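Local coordinates for putative aminotransferase (Actinomadura melliaura, PDB 4ZWV), which is a putative sugar aminotransferase that uses pyridoxal 5'-phosphate, probably acting in the biosynthesis of the aminopentose of the indolocarbazole AT2433, at residues I119-V128 and A148-I159. Numbering follows the deposited sequence. Where two conformers were deposited one is given.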
# COMPACT_ATOMS: atom_id res chain seq x y z
N ILE A 119 1.43 -29.35 -9.69
CA ILE A 119 2.27 -28.58 -10.61
C ILE A 119 1.93 -29.02 -12.04
O ILE A 119 1.81 -30.21 -12.33
CB ILE A 119 3.76 -28.79 -10.30
CG1 ILE A 119 4.09 -28.16 -8.96
CG2 ILE A 119 4.63 -28.20 -11.41
CD1 ILE A 119 5.50 -28.47 -8.47
N SER A 120 1.74 -28.04 -12.91
CA SER A 120 1.24 -28.32 -14.26
C SER A 120 1.94 -27.39 -15.25
O SER A 120 2.67 -26.48 -14.84
CB SER A 120 -0.28 -28.13 -14.32
OG SER A 120 -0.61 -26.76 -14.36
N PRO A 121 1.70 -27.60 -16.56
CA PRO A 121 2.25 -26.65 -17.54
C PRO A 121 1.78 -25.21 -17.32
O PRO A 121 2.43 -24.30 -17.84
CB PRO A 121 1.75 -27.20 -18.87
CG PRO A 121 1.62 -28.67 -18.64
CD PRO A 121 1.14 -28.79 -17.23
N ALA A 122 0.71 -25.00 -16.56
CA ALA A 122 0.23 -23.65 -16.29
C ALA A 122 0.82 -23.01 -15.04
O ALA A 122 0.55 -21.84 -14.76
CB ALA A 122 -1.30 -23.65 -16.18
N THR A 123 1.62 -23.75 -14.28
CA THR A 123 2.12 -23.25 -13.01
C THR A 123 3.13 -22.13 -13.18
O THR A 123 4.20 -22.29 -13.78
CB THR A 123 2.77 -24.35 -12.18
OG1 THR A 123 1.82 -25.39 -11.96
CG2 THR A 123 3.22 -23.81 -10.84
N ARG A 124 2.78 -20.97 -12.64
CA ARG A 124 3.63 -19.81 -12.67
C ARG A 124 4.55 -19.72 -11.46
O ARG A 124 5.75 -19.43 -11.57
CB ARG A 124 2.71 -18.58 -12.73
CG ARG A 124 3.38 -17.27 -12.68
CD ARG A 124 2.36 -16.14 -12.87
NE ARG A 124 3.07 -14.96 -13.31
CZ ARG A 124 3.38 -14.71 -14.58
NH1 ARG A 124 4.06 -13.63 -14.89
NH2 ARG A 124 3.00 -15.56 -15.53
N ALA A 125 4.00 -20.04 -10.30
CA ALA A 125 4.69 -19.86 -9.03
C ALA A 125 3.98 -20.62 -7.95
O ALA A 125 2.84 -21.08 -8.13
CB ALA A 125 4.78 -18.37 -8.65
N ILE A 126 4.66 -20.76 -6.82
CA ILE A 126 4.11 -21.39 -5.63
C ILE A 126 4.35 -20.45 -4.47
O ILE A 126 5.46 -19.98 -4.32
CB ILE A 126 4.80 -22.74 -5.36
CG1 ILE A 126 4.64 -23.68 -6.57
CG2 ILE A 126 4.24 -23.38 -4.08
CD1 ILE A 126 5.75 -24.73 -6.63
N ILE A 127 3.31 -20.12 -3.71
CA ILE A 127 3.52 -19.36 -2.47
C ILE A 127 3.43 -20.34 -1.32
O ILE A 127 2.43 -21.05 -1.18
CB ILE A 127 2.51 -18.21 -2.29
CG1 ILE A 127 2.61 -17.24 -3.48
CG2 ILE A 127 2.78 -17.48 -0.98
CD1 ILE A 127 1.71 -16.00 -3.34
N VAL A 128 4.48 -20.43 -0.51
CA VAL A 128 4.44 -21.33 0.64
C VAL A 128 4.42 -20.48 1.90
O VAL A 128 5.14 -19.49 2.01
CB VAL A 128 5.62 -22.33 0.66
CG1 VAL A 128 5.59 -23.21 -0.59
CG2 VAL A 128 6.96 -21.63 0.79
N ALA A 148 10.21 -30.89 -11.34
CA ALA A 148 9.30 -30.13 -12.20
C ALA A 148 10.07 -29.48 -13.35
O ALA A 148 9.60 -29.46 -14.48
CB ALA A 148 8.56 -29.06 -11.39
N GLU A 149 11.25 -28.96 -13.05
CA GLU A 149 12.08 -28.32 -14.06
C GLU A 149 12.53 -29.32 -15.13
O GLU A 149 12.55 -29.02 -16.33
CB GLU A 149 13.29 -27.65 -13.40
CG GLU A 149 14.22 -26.88 -14.34
CD GLU A 149 15.27 -26.09 -13.59
OE1 GLU A 149 15.48 -26.35 -12.39
OE2 GLU A 149 15.88 -25.18 -14.20
N ARG A 150 12.87 -30.53 -14.68
CA ARG A 150 13.23 -31.61 -15.59
C ARG A 150 12.07 -31.91 -16.54
O ARG A 150 12.27 -32.12 -17.75
CB ARG A 150 13.61 -32.86 -14.80
CG ARG A 150 14.12 -34.00 -15.64
CD ARG A 150 14.58 -35.17 -14.79
NE ARG A 150 15.22 -36.20 -15.61
CZ ARG A 150 16.52 -36.44 -15.64
NH1 ARG A 150 17.00 -37.39 -16.43
NH2 ARG A 150 17.35 -35.75 -14.87
N GLU A 151 10.86 -31.90 -16.01
CA GLU A 151 9.67 -32.30 -16.76
C GLU A 151 9.20 -31.22 -17.73
O GLU A 151 8.86 -31.51 -18.89
CB GLU A 151 8.54 -32.66 -15.80
CG GLU A 151 7.18 -32.89 -16.45
CD GLU A 151 7.09 -34.22 -17.18
OE1 GLU A 151 6.07 -34.45 -17.86
OE2 GLU A 151 8.02 -35.05 -17.06
N HIS A 152 9.21 -29.97 -17.27
CA HIS A 152 8.60 -28.85 -18.01
C HIS A 152 9.59 -27.89 -18.66
O HIS A 152 9.23 -27.10 -19.54
CB HIS A 152 7.69 -28.05 -17.06
CG HIS A 152 6.59 -28.86 -16.45
ND1 HIS A 152 5.52 -29.34 -17.18
CD2 HIS A 152 6.40 -29.29 -15.18
CE1 HIS A 152 4.72 -30.02 -16.39
NE2 HIS A 152 5.23 -30.01 -15.17
N GLY A 153 10.84 -27.95 -18.22
CA GLY A 153 11.87 -27.02 -18.68
C GLY A 153 11.90 -25.70 -17.91
O GLY A 153 12.97 -25.15 -17.66
N PHE A 154 10.74 -25.25 -17.43
CA PHE A 154 10.73 -24.07 -16.58
C PHE A 154 10.68 -24.53 -15.14
O PHE A 154 10.20 -25.62 -14.83
CB PHE A 154 9.54 -23.16 -16.94
CG PHE A 154 8.18 -23.79 -16.71
CD1 PHE A 154 7.63 -23.84 -15.43
CD2 PHE A 154 7.45 -24.29 -17.78
CE1 PHE A 154 6.38 -24.42 -15.22
CE2 PHE A 154 6.19 -24.87 -17.57
CZ PHE A 154 5.66 -24.92 -16.30
N ARG A 155 11.18 -23.68 -14.26
CA ARG A 155 11.18 -23.96 -12.84
C ARG A 155 10.30 -22.93 -12.17
O ARG A 155 10.67 -21.76 -12.11
CB ARG A 155 12.60 -23.91 -12.28
CG ARG A 155 12.71 -24.32 -10.83
CD ARG A 155 14.10 -24.01 -10.26
NE ARG A 155 14.25 -24.51 -8.90
CZ ARG A 155 14.69 -25.73 -8.60
NH1 ARG A 155 15.04 -26.56 -9.57
NH2 ARG A 155 14.79 -26.11 -7.34
N PRO A 156 9.13 -23.34 -11.66
CA PRO A 156 8.26 -22.36 -10.99
C PRO A 156 8.96 -21.70 -9.82
O PRO A 156 9.65 -22.38 -9.05
CB PRO A 156 7.08 -23.21 -10.50
CG PRO A 156 7.10 -24.44 -11.35
CD PRO A 156 8.55 -24.70 -11.66
N ALA A 157 8.78 -20.40 -9.68
CA ALA A 157 9.35 -19.67 -8.57
C ALA A 157 8.60 -19.97 -7.29
O ALA A 157 7.40 -20.21 -7.32
CB ALA A 157 9.31 -18.18 -8.84
N VAL A 158 9.33 -19.96 -6.18
CA VAL A 158 8.72 -20.04 -4.86
C VAL A 158 8.83 -18.69 -4.17
O VAL A 158 9.90 -18.08 -4.17
CB VAL A 158 9.40 -21.12 -3.98
CG1 VAL A 158 8.92 -21.00 -2.53
CG2 VAL A 158 9.10 -22.49 -4.52
N ILE A 159 7.72 -18.23 -3.61
CA ILE A 159 7.73 -17.08 -2.73
C ILE A 159 7.34 -17.58 -1.34
O ILE A 159 6.30 -18.22 -1.19
CB ILE A 159 6.76 -15.99 -3.19
CG1 ILE A 159 7.17 -15.46 -4.56
CG2 ILE A 159 6.72 -14.86 -2.15
CD1 ILE A 159 6.02 -14.73 -5.28
O HOH W 1 4.45 -31.65 -12.86
O HOH W 2 8.19 -18.26 -11.92
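With CG lodged between its backbone N and carbonyl carbon (chi1 63°), the ring of Phe154 reaches the type I turn 120-123, its CE1 3.4 Å from Thr123 O, while Thr123, its CG2 trans to N, lays that methyl against CB of Pro156 at 3.9 Å. Both contacts belong to a beta-alpha-beta unit, in which helix 138-152 links the neighbouring parallel strands 123-129 and 157-161. Ala125, Ile126 and Ile127 pair with Ala157, Val158 and Ile159. Ile126 is held through both its N-H and its carbonyl: its N donates to Ala157 O (2.8 Å) and its O accepts from Ile159 N (2.9 Å), and Val128 N donates to Ile159 O. Just before the paired residues, water 2 accepts from Ala157 N and donates to Arg124 O. On the face of Ile126 and Val158, which packs on Leu145 of the helix, Val128 CG2 meets Val158 CG1 at 3.9 Å; Ile159, on the other face, packs against helix 57-66, which carries the pyridoxal phosphate-binding residues Gly57 and Thr58, though no cofactor is bound to this chain here. At the turn, the Phe154 ring points its edge at Ser120 O, 3.7 Å from CZ, and Arg74 adds a cation-pi contact. Glu76 binds the hydroxyls of Ser120 and Thr123. Just before the turn, Ile119 CG2 touches Ala148 CB, and water 1, in the plane of the His152 ring, joins NE2 (2.9 Å) to Ile119 O (3.1 Å).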